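Local coordinates for NADH-rubredoxin oxidoreductase (Clostridium acetobutylicum, PDB 3KLJ), which catalyses the NADH-dependent reduction of rubredoxin through its bound FAD, passing electrons into the oxygen-scavenging system of an obligate anaerobe, at residues A[338-341]-A[346-349]; A[315-320]-A[361-366]; A[148-153]-A[209-214]; A[199-204]-A[308-313]. All blocks are in the same frame, centred on the assembly; numbering follows the deposited sequence. Where two conformers were deposited one is given.

Interaction 1. Residues A[338-341]-A[346-349]; sequences IVCM and KIDA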
loop_
_atom_site.group_PDB
_atom_site.type_symbol
_atom_site.label_atom_id
_atom_site.label_comp_id
_atom_site.label_asym_id
_atom_site.label_seq_id
_atom_site.Cartn_x
_atom_site.Cartn_y
_atom_site.Cartn_z
ATOM N N ILE A 338 -8.545 22.886 -4.693
ATOM C CA ILE A 338 -8.937 22.735 -3.297
ATOM C C ILE A 338 -10.395 22.323 -3.236
ATOM O O ILE A 338 -11.228 22.909 -3.915
ATOM C CB ILE A 338 -8.774 24.053 -2.510
ATOM C CG1 ILE A 338 -7.313 24.515 -2.541
ATOM C CG2 ILE A 338 -9.310 23.895 -1.063
ATOM C CD1 ILE A 338 -7.113 26.002 -2.225
ATOM N N VAL A 339 -10.689 21.305 -2.434
ATOM C CA VAL A 339 -12.068 20.999 -2.079
ATOM C C VAL A 339 -12.156 20.762 -0.575
ATOM O O VAL A 339 -11.320 20.070 0.021
ATOM C CB VAL A 339 -12.691 19.837 -2.937
ATOM C CG1 VAL A 339 -11.993 18.493 -2.694
ATOM C CG2 VAL A 339 -14.189 19.729 -2.692
ATOM N N CYS A 340 -13.166 21.368 0.033
ATOM C CA CYS A 340 -13.321 21.344 1.468
ATOM C C CYS A 340 -14.790 21.034 1.778
ATOM O O CYS A 340 -15.695 21.731 1.311
ATOM C CB CYS A 340 -12.863 22.707 2.008
ATOM S SG CYS A 340 -13.088 23.020 3.720
ATOM N N MET A 341 -15.022 19.966 2.538
ATOM C CA MET A 341 -16.381 19.494 2.824
ATOM C C MET A 341 -16.705 19.619 4.310
ATOM O O MET A 341 -15.952 19.150 5.169
ATOM C CB MET A 341 -16.565 18.052 2.341
ATOM C CG MET A 341 -16.290 17.872 0.857
ATOM S SD MET A 341 -16.476 16.182 0.246
ATOM C CE MET A 341 -16.342 16.454 -1.519
ATOM N N LYS A 346 -17.694 21.978 11.226
ATOM C CA LYS A 346 -16.450 21.226 11.234
ATOM C C LYS A 346 -16.075 20.834 9.814
ATOM O O LYS A 346 -16.948 20.616 8.980
ATOM C CB LYS A 346 -16.594 19.983 12.117
ATOM C CG LYS A 346 -17.062 20.304 13.536
ATOM C CD LYS A 346 -16.707 19.211 14.521
ATOM C CE LYS A 346 -16.773 19.735 15.946
ATOM N NZ LYS A 346 -16.218 18.771 16.933
ATOM N N ILE A 347 -14.776 20.770 9.532
ATOM C CA ILE A 347 -14.326 20.214 8.266
ATOM C C ILE A 347 -14.277 18.693 8.428
ATOM O O ILE A 347 -13.547 18.175 9.283
ATOM C CB ILE A 347 -12.958 20.769 7.822
ATOM C CG1 ILE A 347 -12.986 22.301 7.764
ATOM C CG2 ILE A 347 -12.561 20.184 6.470
ATOM C CD1 ILE A 347 -11.632 22.930 7.497
ATOM N N ASP A 348 -15.080 17.998 7.626
ATOM C CA ASP A 348 -15.187 16.542 7.675
ATOM C C ASP A 348 -14.256 15.870 6.672
ATOM O O ASP A 348 -13.752 14.775 6.919
ATOM C CB ASP A 348 -16.632 16.104 7.397
ATOM C CG ASP A 348 -16.844 14.604 7.584
ATOM O OD1 ASP A 348 -16.637 14.107 8.705
ATOM O OD2 ASP A 348 -17.222 13.923 6.610
ATOM N N ALA A 349 -14.043 16.523 5.535
ATOM C CA ALA A 349 -13.203 15.972 4.479
ATOM C C ALA A 349 -12.659 17.073 3.595
ATOM O O ALA A 349 -13.303 18.109 3.396
ATOM C CB ALA A 349 -13.969 14.958 3.645
#
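Met-341 and Ala-349 form an antiparallel hydrogen-bonded pair with their CA atoms 5.0 Å apart; segments 338-341 and 346-349 run at 115° to one another, and a classic beta bulge sets both Asp-348 and Ala-349 against Met-341. The amide N of Met-341 gives a short bond to Ala-349 O, 2.7 Å. In return Met-341 O receives two donors: Asp-348 N at 2.9 Å, close to the line of the carbonyl, and Ala-349 N at a longer 3.3 Å, tilted 24° from the carbonyl plane.

Side chains meet on both faces of this hairpin of the C-terminal domain. On one, the CB atoms of Met-341 and Ala-349 lie side by side at 4.2 Å, while the extended Met-341 chain carries its sulfur away from the second strand. On the other, Cys-340 SG rests against the ends of both branches of Ile-347, with CG2 and CD1 each 4.0 Å from the sulfur; a chi1 of 174° turns the thiol away from its own backbone N and into this position. Ile-347 continues onto Leu-362 and Ile-366 of helix 356-367. Asp-348, one of the two bulge residues, uses OD2 for a salt bridge to Lys-343 and a hydrogen bond to Asn-323.

The chemistry thus divides cleanly. Backbone bonds set the alignment, whereas the small apolar and sulfur surfaces add light packing on each face. Asp-348 N and Ala-349 N share Met-341 O, so both bulge amides are satisfied by one carbonyl in a largely buried contact.

Interaction 2. Residues A[315-320]-A[361-366]; sequences ISCGDI and KLKKAI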
loop_
_atom_site.group_PDB
_atom_site.type_symbol
_atom_site.label_atom_id
_atom_site.label_comp_id
_atom_site.label_asym_id
_atom_site.label_seq_id
_atom_site.Cartn_x
_atom_site.Cartn_y
_atom_site.Cartn_z
ATOM N N ILE A 315 -2.887 15.789 -1.339
ATOM C CA ILE A 315 -3.246 15.279 -0.021
ATOM C C ILE A 315 -4.765 15.209 0.115
ATOM O O ILE A 315 -5.483 16.155 -0.234
ATOM C CB ILE A 315 -2.559 16.019 1.198
ATOM C CG1 ILE A 315 -3.491 17.009 1.875
ATOM C CG2 ILE A 315 -1.203 16.670 0.838
ATOM C CD1 ILE A 315 -4.142 16.448 3.090
ATOM N N SER A 316 -5.239 14.072 0.608
ATOM C CA SER A 316 -6.664 13.816 0.729
ATOM C C SER A 316 -6.955 13.325 2.130
ATOM O O SER A 316 -6.222 12.481 2.655
ATOM C CB SER A 316 -7.115 12.782 -0.312
ATOM O OG SER A 316 -8.501 12.519 -0.181
ATOM N N CYS A 317 -8.039 13.837 2.712
ATOM C CA CYS A 317 -8.369 13.546 4.104
ATOM C C CYS A 317 -9.854 13.304 4.317
ATOM O O CYS A 317 -10.689 14.082 3.872
ATOM C CB CYS A 317 -7.901 14.681 5.016
ATOM S SG CYS A 317 -8.114 14.338 6.784
ATOM N N GLY A 318 -10.162 12.221 5.023
ATOM C CA GLY A 318 -11.538 11.874 5.355
ATOM C C GLY A 318 -12.268 11.257 4.186
ATOM O O GLY A 318 -11.715 11.142 3.092
ATOM N N ASP A 319 -13.517 10.864 4.429
ATOM C CA ASP A 319 -14.353 10.196 3.434
ATOM C C ASP A 319 -14.814 11.154 2.330
ATOM O O ASP A 319 -15.897 11.732 2.412
ATOM C CB ASP A 319 -15.555 9.531 4.126
ATOM C CG ASP A 319 -16.510 8.860 3.147
ATOM O OD1 ASP A 319 -16.042 8.189 2.198
ATOM O OD2 ASP A 319 -17.739 8.994 3.337
ATOM N N ILE A 320 -13.976 11.314 1.307
ATOM C CA ILE A 320 -14.306 12.139 0.138
ATOM C C ILE A 320 -15.343 11.456 -0.764
ATOM O O ILE A 320 -16.296 12.094 -1.219
ATOM C CB ILE A 320 -13.042 12.492 -0.707
ATOM C CG1 ILE A 320 -12.040 13.332 0.094
ATOM C CG2 ILE A 320 -13.423 13.228 -1.985
ATOM C CD1 ILE A 320 -12.372 14.827 0.191
ATOM N N LYS A 361 -2.648 21.783 6.589
ATOM C CA LYS A 361 -3.437 22.628 7.497
ATOM C C LYS A 361 -4.859 22.098 7.601
ATOM O O LYS A 361 -5.399 21.990 8.695
ATOM C CB LYS A 361 -3.468 24.079 7.015
ATOM C CG LYS A 361 -2.170 24.835 7.213
ATOM C CD LYS A 361 -2.311 26.235 6.633
ATOM C CE LYS A 361 -1.046 27.049 6.798
ATOM N NZ LYS A 361 0.034 26.623 5.847
ATOM N N LEU A 362 -5.456 21.775 6.453
ATOM C CA LEU A 362 -6.804 21.203 6.410
ATOM C C LEU A 362 -6.858 19.852 7.123
ATOM O O LEU A 362 -7.782 19.585 7.882
ATOM C CB LEU A 362 -7.300 21.078 4.968
ATOM C CG LEU A 362 -7.628 22.398 4.247
ATOM C CD1 LEU A 362 -7.737 22.152 2.765
ATOM C CD2 LEU A 362 -8.907 23.039 4.780
ATOM N N LYS A 363 -5.833 19.030 6.894
ATOM C CA LYS A 363 -5.643 17.745 7.577
ATOM C C LYS A 363 -5.684 17.913 9.094
ATOM O O LYS A 363 -6.433 17.210 9.785
ATOM C CB LYS A 363 -4.292 17.148 7.173
ATOM C CG LYS A 363 -4.162 15.631 7.326
ATOM C CD LYS A 363 -2.770 15.186 7.820
ATOM C CE LYS A 363 -1.595 15.827 7.063
ATOM N NZ LYS A 363 -0.274 15.551 7.744
ATOM N N LYS A 364 -4.879 18.849 9.599
ATOM C CA LYS A 364 -4.792 19.132 11.034
ATOM C C LYS A 364 -6.146 19.575 11.587
ATOM O O LYS A 364 -6.594 19.067 12.616
ATOM C CB LYS A 364 -3.717 20.190 11.318
ATOM C CG LYS A 364 -2.290 19.639 11.416
ATOM C CD LYS A 364 -1.263 20.755 11.589
ATOM C CE LYS A 364 0.045 20.256 12.191
ATOM N NZ LYS A 364 0.795 19.334 11.288
ATOM N N ALA A 365 -6.792 20.509 10.887
ATOM C CA ALA A 365 -8.138 20.977 11.233
ATOM C C ALA A 365 -9.155 19.837 11.324
ATOM O O ALA A 365 -9.916 19.763 12.290
ATOM C CB ALA A 365 -8.609 22.026 10.236
ATOM N N ILE A 366 -9.170 18.966 10.311
ATOM C CA ILE A 366 -10.020 17.769 10.313
ATOM C C ILE A 366 -9.676 16.856 11.494
ATOM O O ILE A 366 -10.553 16.512 12.294
ATOM C CB ILE A 366 -9.902 16.985 8.984
ATOM C CG1 ILE A 366 -10.531 17.793 7.843
ATOM C CG2 ILE A 366 -10.573 15.612 9.096
ATOM C CD1 ILE A 366 -10.046 17.415 6.469
#
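The sulfur contacts come first: Cys-317 SG abuts both branch ends of Ile-366, 3.6 Å from CG2 and equally 3.6 Å from CD1. Its CB adds a further touch to Ile-366 CD1 at 3.8 Å. With chi1 at -174°, opposite the backbone N, the thiol is carried up from the strand to the helix. Two conformers were modelled for Cys-317, so these sulfur distances describe one of them and are tentative.

Purely aliphatic packing is the second kind. Lys-363 uses the base of its chain, its CB lying 4.1 Å from Ile-315 CD1, and the two side chains cross at about a right angle. Bends at chi2 and chi3 then take the ammonium end of Lys-363 away from the strand, so the part that touches segment 315-320 is its aliphatic base. Hydrogen bonding plays no part between the two segments.

Strand segment 315-317 and helix segment 361-366 run nearly parallel, 14° apart in direction, with axes 8.7 Å from each other. Helix 356-367 thus packs along one face of the antiparallel sheet of the C-terminal, rubredoxin NAD+ reductase-type domain: Leu-362 also reaches Val-352 on strand 346-353, whose Val-352 and Ala-350 bond through the backbone to Ile-315 and Cys-317 respectively.

Interaction 3. Residues A[148-153]-A[209-214]; sequences KAFIIG and SNFEEM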
loop_
_atom_site.group_PDB
_atom_site.type_symbol
_atom_site.label_atom_id
_atom_site.label_comp_id
_atom_site.label_asym_id
_atom_site.label_seq_id
_atom_site.Cartn_x
_atom_site.Cartn_y
_atom_site.Cartn_z
ATOM N N LYS A 148 4.818 -0.824 -25.884
ATOM C CA LYS A 148 3.972 0.116 -25.117
ATOM C C LYS A 148 3.174 -0.597 -24.014
ATOM O O LYS A 148 2.978 -1.811 -24.064
ATOM C CB LYS A 148 3.046 0.940 -26.035
ATOM C CG LYS A 148 2.088 0.122 -26.901
ATOM C CD LYS A 148 1.742 0.836 -28.204
ATOM C CE LYS A 148 0.674 1.902 -28.007
ATOM N NZ LYS A 148 0.437 2.691 -29.259
ATOM N N ALA A 149 2.727 0.163 -23.016
ATOM C CA ALA A 149 1.959 -0.405 -21.903
ATOM C C ALA A 149 0.546 0.180 -21.809
ATOM O O ALA A 149 0.313 1.335 -22.174
ATOM C CB ALA A 149 2.702 -0.214 -20.584
ATOM N N PHE A 150 -0.391 -0.633 -21.325
ATOM C CA PHE A 150 -1.742 -0.164 -21.033
ATOM C C PHE A 150 -2.065 -0.534 -19.592
ATOM O O PHE A 150 -2.150 -1.724 -19.257
ATOM C CB PHE A 150 -2.755 -0.765 -22.018
ATOM C CG PHE A 150 -4.156 -0.222 -21.872
ATOM C CD1 PHE A 150 -4.412 1.150 -21.983
ATOM C CD2 PHE A 150 -5.225 -1.083 -21.654
ATOM C CE1 PHE A 150 -5.708 1.649 -21.852
ATOM C CE2 PHE A 150 -6.523 -0.596 -21.525
ATOM C CZ PHE A 150 -6.763 0.776 -21.624
ATOM N N ILE A 151 -2.207 0.484 -18.742
ATOM C CA ILE A 151 -2.470 0.275 -17.326
ATOM C C ILE A 151 -3.960 0.428 -17.022
ATOM O O ILE A 151 -4.543 1.492 -17.234
ATOM C CB ILE A 151 -1.610 1.215 -16.419
ATOM C CG1 ILE A 151 -0.122 0.891 -16.574
ATOM C CG2 ILE A 151 -1.985 1.072 -14.941
ATOM C CD1 ILE A 151 0.641 1.863 -17.417
ATOM N N ILE A 152 -4.568 -0.648 -16.536
ATOM C CA ILE A 152 -5.974 -0.649 -16.149
ATOM C C ILE A 152 -6.092 -0.431 -14.639
ATOM O O ILE A 152 -5.508 -1.183 -13.843
ATOM C CB ILE A 152 -6.673 -1.975 -16.576
ATOM C CG1 ILE A 152 -6.814 -2.026 -18.108
ATOM C CG2 ILE A 152 -8.027 -2.127 -15.874
ATOM C CD1 ILE A 152 -7.379 -3.309 -18.651
ATOM N N GLY A 153 -6.851 0.590 -14.246
ATOM C CA GLY A 153 -7.027 0.919 -12.829
ATOM C C GLY A 153 -6.780 2.388 -12.563
ATOM O O GLY A 153 -5.810 2.962 -13.061
ATOM N N SER A 209 -14.195 3.500 -19.769
ATOM C CA SER A 209 -13.706 2.533 -20.759
ATOM C C SER A 209 -14.524 1.257 -20.804
ATOM O O SER A 209 -14.963 0.755 -19.768
ATOM C CB SER A 209 -12.240 2.176 -20.495
ATOM O OG SER A 209 -11.433 3.340 -20.444
ATOM N N ASN A 210 -14.729 0.751 -22.019
ATOM C CA ASN A 210 -15.178 -0.619 -22.241
ATOM C C ASN A 210 -14.029 -1.371 -22.909
ATOM O O ASN A 210 -13.737 -1.157 -24.093
ATOM C CB ASN A 210 -16.447 -0.665 -23.111
ATOM C CG ASN A 210 -17.036 -2.074 -23.235
ATOM O OD1 ASN A 210 -16.456 -3.063 -22.771
ATOM N ND2 ASN A 210 -18.199 -2.166 -23.873
ATOM N N PHE A 211 -13.368 -2.230 -22.132
ATOM C CA PHE A 211 -12.145 -2.900 -22.579
ATOM C C PHE A 211 -12.345 -3.896 -23.724
ATOM O O PHE A 211 -11.401 -4.175 -24.464
ATOM C CB PHE A 211 -11.402 -3.535 -21.398
ATOM C CG PHE A 211 -11.006 -2.541 -20.345
ATOM C CD1 PHE A 211 -11.473 -2.663 -19.042
ATOM C CD2 PHE A 211 -10.198 -1.450 -20.669
ATOM C CE1 PHE A 211 -11.115 -1.729 -18.072
ATOM C CE2 PHE A 211 -9.845 -0.501 -19.706
ATOM C CZ PHE A 211 -10.304 -0.639 -18.411
ATOM N N GLU A 212 -13.571 -4.402 -23.869
ATOM C CA GLU A 212 -13.949 -5.241 -25.014
ATOM C C GLU A 212 -13.831 -4.459 -26.320
ATOM O O GLU A 212 -13.619 -5.039 -27.389
ATOM C CB GLU A 212 -15.387 -5.750 -24.874
ATOM C CG GLU A 212 -15.593 -6.825 -23.822
ATOM C CD GLU A 212 -16.643 -7.849 -24.228
ATOM O OE1 GLU A 212 -17.434 -7.582 -25.164
ATOM O OE2 GLU A 212 -16.677 -8.932 -23.610
ATOM N N GLU A 213 -13.969 -3.136 -26.208
ATOM C CA GLU A 213 -13.972 -2.238 -27.360
ATOM C C GLU A 213 -12.593 -1.603 -27.570
ATOM O O GLU A 213 -12.428 -0.680 -28.399
ATOM C CB GLU A 213 -15.031 -1.147 -27.155
ATOM C CG GLU A 213 -16.399 -1.690 -26.731
ATOM C CD GLU A 213 -17.378 -1.783 -27.880
ATOM O OE1 GLU A 213 -17.765 -2.912 -28.267
ATOM O OE2 GLU A 213 -17.758 -0.714 -28.399
ATOM N N MET A 214 -11.610 -2.097 -26.809
ATOM C CA MET A 214 -10.246 -1.574 -26.860
ATOM C C MET A 214 -9.239 -2.676 -27.205
ATOM O O MET A 214 -8.078 -2.642 -26.768
ATOM C CB MET A 214 -9.890 -0.894 -25.533
ATOM C CG MET A 214 -10.845 0.248 -25.139
ATOM S SD MET A 214 -10.411 1.079 -23.593
ATOM C CE MET A 214 -9.045 2.090 -24.165
#
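A Rossmann-type fold in the NADH-binding domain supplies this contact, in which Phe-150 and Ile-152 of a central parallel strand meet Phe-211 and Met-214 of the connection between strand 204-206 and helix 215-220. The strand runs into Gly-153, the first glycine of a GxGxxG pattern consistent with a dinucleotide-binding turn. Phe-150 and Ile-152, two positions apart, reach out from the same face of the sheet.

The two rings do not stack. Phe-211 comes to the rim of Phe-150, its CD2 in the plane of that ring, and the CE2 atoms of Phe-150 and Phe-211 approach to 3.8 Å. A chi1 of -174° swings the Phe-150 ring away from its backbone N and out toward the short 3-10 turn that begins at Phe-211. Met-214, at the N-cap position of helix 215-220, curls back by a bend at chi3, bringing its CE to 3.7 Å from Phe-150 CZ; its SD makes an oblique Met-aromatic contact, 5.3 Å from the centroid of the Phe-150 ring. Ile-218 of the following helix packs on both aromatic residues.

Ile-152 covers one face of the Phe-211 ring: CG2 touches Phe-211 CZ at 3.7 Å, and CD1 makes a CH-pi contact 3.8 Å from the Phe-211 ring centroid, just 6° off the ring normal.

Interaction 4. Residues A[199-204]-A[308-313]; sequences DRLGIK and KVSGIS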
loop_
_atom_site.group_PDB
_atom_site.type_symbol
_atom_site.label_atom_id
_atom_site.label_comp_id
_atom_site.label_asym_id
_atom_site.label_seq_id
_atom_site.Cartn_x
_atom_site.Cartn_y
_atom_site.Cartn_z
ATOM N N ASP A 199 -2.805 14.829 -18.479
ATOM C CA ASP A 199 -3.000 14.706 -19.923
ATOM C C ASP A 199 -2.106 15.658 -20.707
ATOM O O ASP A 199 -1.611 15.305 -21.779
ATOM C CB ASP A 199 -4.467 14.955 -20.312
ATOM C CG ASP A 199 -4.805 14.439 -21.716
ATOM O OD1 ASP A 199 -4.610 13.230 -21.974
ATOM O OD2 ASP A 199 -5.278 15.238 -22.557
ATOM N N ARG A 200 -1.913 16.870 -20.186
ATOM C CA ARG A 200 -0.993 17.807 -20.826
ATOM C C ARG A 200 0.474 17.439 -20.535
ATOM O O ARG A 200 1.386 17.938 -21.200
ATOM C CB ARG A 200 -1.336 19.273 -20.494
ATOM C CG ARG A 200 -0.889 19.804 -19.128
ATOM C CD ARG A 200 -1.531 21.171 -18.844
ATOM N NE ARG A 200 -1.891 21.860 -20.082
ATOM C CZ ARG A 200 -1.294 22.953 -20.557
ATOM N NH1 ARG A 200 -0.300 23.530 -19.889
ATOM N NH2 ARG A 200 -1.706 23.487 -21.699
ATOM N N LEU A 201 0.679 16.549 -19.565
ATOM C CA LEU A 201 2.002 15.978 -19.282
ATOM C C LEU A 201 2.262 14.675 -20.041
ATOM O O LEU A 201 3.246 13.978 -19.779
ATOM C CB LEU A 201 2.184 15.749 -17.780
ATOM C CG LEU A 201 2.981 16.772 -16.958
ATOM C CD1 LEU A 201 3.021 18.186 -17.566
ATOM C CD2 LEU A 201 2.454 16.805 -15.529
ATOM N N GLY A 202 1.372 14.354 -20.976
ATOM C CA GLY A 202 1.520 13.179 -21.828
ATOM C C GLY A 202 1.063 11.867 -21.222
ATOM O O GLY A 202 1.246 10.814 -21.831
ATOM N N ILE A 203 0.486 11.913 -20.020
ATOM C CA ILE A 203 -0.114 10.716 -19.427
ATOM C C ILE A 203 -1.610 10.701 -19.762
ATOM O O ILE A 203 -2.407 11.405 -19.137
ATOM C CB ILE A 203 0.180 10.600 -17.897
ATOM C CG1 ILE A 203 1.685 10.435 -17.665
ATOM C CG2 ILE A 203 -0.559 9.404 -17.270
ATOM C CD1 ILE A 203 2.095 10.397 -16.209
ATOM N N LYS A 204 -1.973 9.922 -20.778
ATOM C CA LYS A 204 -3.359 9.818 -21.219
ATOM C C LYS A 204 -4.158 8.842 -20.366
ATOM O O LYS A 204 -3.675 7.760 -20.018
ATOM C CB LYS A 204 -3.445 9.452 -22.711
ATOM C CG LYS A 204 -4.574 8.478 -23.066
ATOM C CD LYS A 204 -5.496 8.986 -24.165
ATOM C CE LYS A 204 -6.661 9.787 -23.576
ATOM N NZ LYS A 204 -7.840 9.831 -24.500
ATOM N N LYS A 308 3.741 10.694 -5.878
ATOM C CA LYS A 308 5.034 11.092 -6.409
ATOM C C LYS A 308 4.977 11.223 -7.934
ATOM O O LYS A 308 5.996 11.051 -8.612
ATOM C CB LYS A 308 6.118 10.093 -5.979
ATOM C CG LYS A 308 6.159 9.787 -4.481
ATOM C CD LYS A 308 6.670 8.371 -4.249
ATOM C CE LYS A 308 6.612 7.974 -2.783
ATOM N NZ LYS A 308 7.168 6.598 -2.589
ATOM N N VAL A 309 3.796 11.542 -8.474
ATOM C CA VAL A 309 3.597 11.470 -9.931
ATOM C C VAL A 309 3.721 12.803 -10.652
ATOM O O VAL A 309 3.144 13.807 -10.235
ATOM C CB VAL A 309 2.283 10.753 -10.343
ATOM C CG1 VAL A 309 1.150 11.745 -10.595
ATOM C CG2 VAL A 309 2.525 9.873 -11.574
ATOM N N SER A 310 4.499 12.773 -11.735
ATOM C CA SER A 310 4.656 13.882 -12.677
ATOM C C SER A 310 4.850 15.245 -12.012
ATOM O O SER A 310 4.567 16.286 -12.611
ATOM C CB SER A 310 3.475 13.906 -13.651
ATOM O OG SER A 310 3.357 12.667 -14.328
ATOM N N GLY A 311 5.345 15.219 -10.774
ATOM C CA GLY A 311 5.557 16.422 -9.982
ATOM C C GLY A 311 4.269 17.126 -9.607
ATOM O O GLY A 311 4.267 18.342 -9.449
ATOM N N ILE A 312 3.180 16.360 -9.484
ATOM C CA ILE A 312 1.870 16.867 -9.039
ATOM C C ILE A 312 1.493 16.229 -7.703
ATOM O O ILE A 312 1.364 15.002 -7.605
ATOM C CB ILE A 312 0.735 16.597 -10.060
ATOM C CG1 ILE A 312 1.131 17.077 -11.459
ATOM C CG2 ILE A 312 -0.555 17.285 -9.611
ATOM C CD1 ILE A 312 0.137 16.715 -12.534
ATOM N N SER A 313 1.307 17.065 -6.690
ATOM C CA SER A 313 1.177 16.600 -5.315
ATOM C C SER A 313 -0.265 16.603 -4.843
ATOM O O SER A 313 -1.015 17.538 -5.143
ATOM C CB SER A 313 1.988 17.510 -4.403
ATOM O OG SER A 313 1.488 18.837 -4.466
#
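Between Leu-201, Ile-203, Ser-310 and Ile-312 no ring or other flat side chain takes part, so the contact has neither faces nor edges; Leu-201 CD2 lies 3.6 Å from both the O and the CB of Ser-310. The same methyl carbon is also 3.8 Å from Ile-312 CD1, so one branch of Leu-201 serves both residues. Alongside, Ile-203, its chain extended at chi2 (176°), stretches its CD1 toward Ser-310 OG, a short approach of 3.2 Å. That hydroxyl also has a weak hydrogen bond to Gln-163 on helix 156-168.

Both partners are turns. Leu-201 belongs to the Schellman motif that ends helix 188-199, with Gly-202 at positive phi as its C-prime residue, while Ser-310 stands in the type I' turn from Val-309 to Ile-312 that joins two strands of the C-terminal domain. With a phi of 45°, Ser-310 has a left-handed backbone, and its CB is directed at the helix end. At the start of the second segment, Lys-308 NZ makes a weak hydrogen bond to FAD O4.

Methyl groups against a serine carbon, a hydroxyl and a carbonyl give a slight interdomain contact, which rests on van der Waals packing without a hydrogen bond between the two turns.

Interactions 1 and 2 adjoin in the C-terminal domain, their centres about 7 Å apart, and share one antiparallel sheet. Interaction 1, buried, bonds two of its strands through backbone groups; interaction 2, partly buried, lays a helix on that sheet by aliphatic and sulfur packing, and Ala-349 of interaction 1 also touches Cys-317 and Ile-320 of interaction 2. Interaction 4, partly buried, shares strand 312-317 with interaction 2, joins a hairpin of the sheet to a helix end of the pyridine-nucleotide portion and reaches the surface at Leu-201. Interaction 3, also partly buried, is aromatic packing within the Rossmann-type domain. Hydrogen bonds therefore characterise the strand pairing, and apolar contacts the three places where differing elements meet.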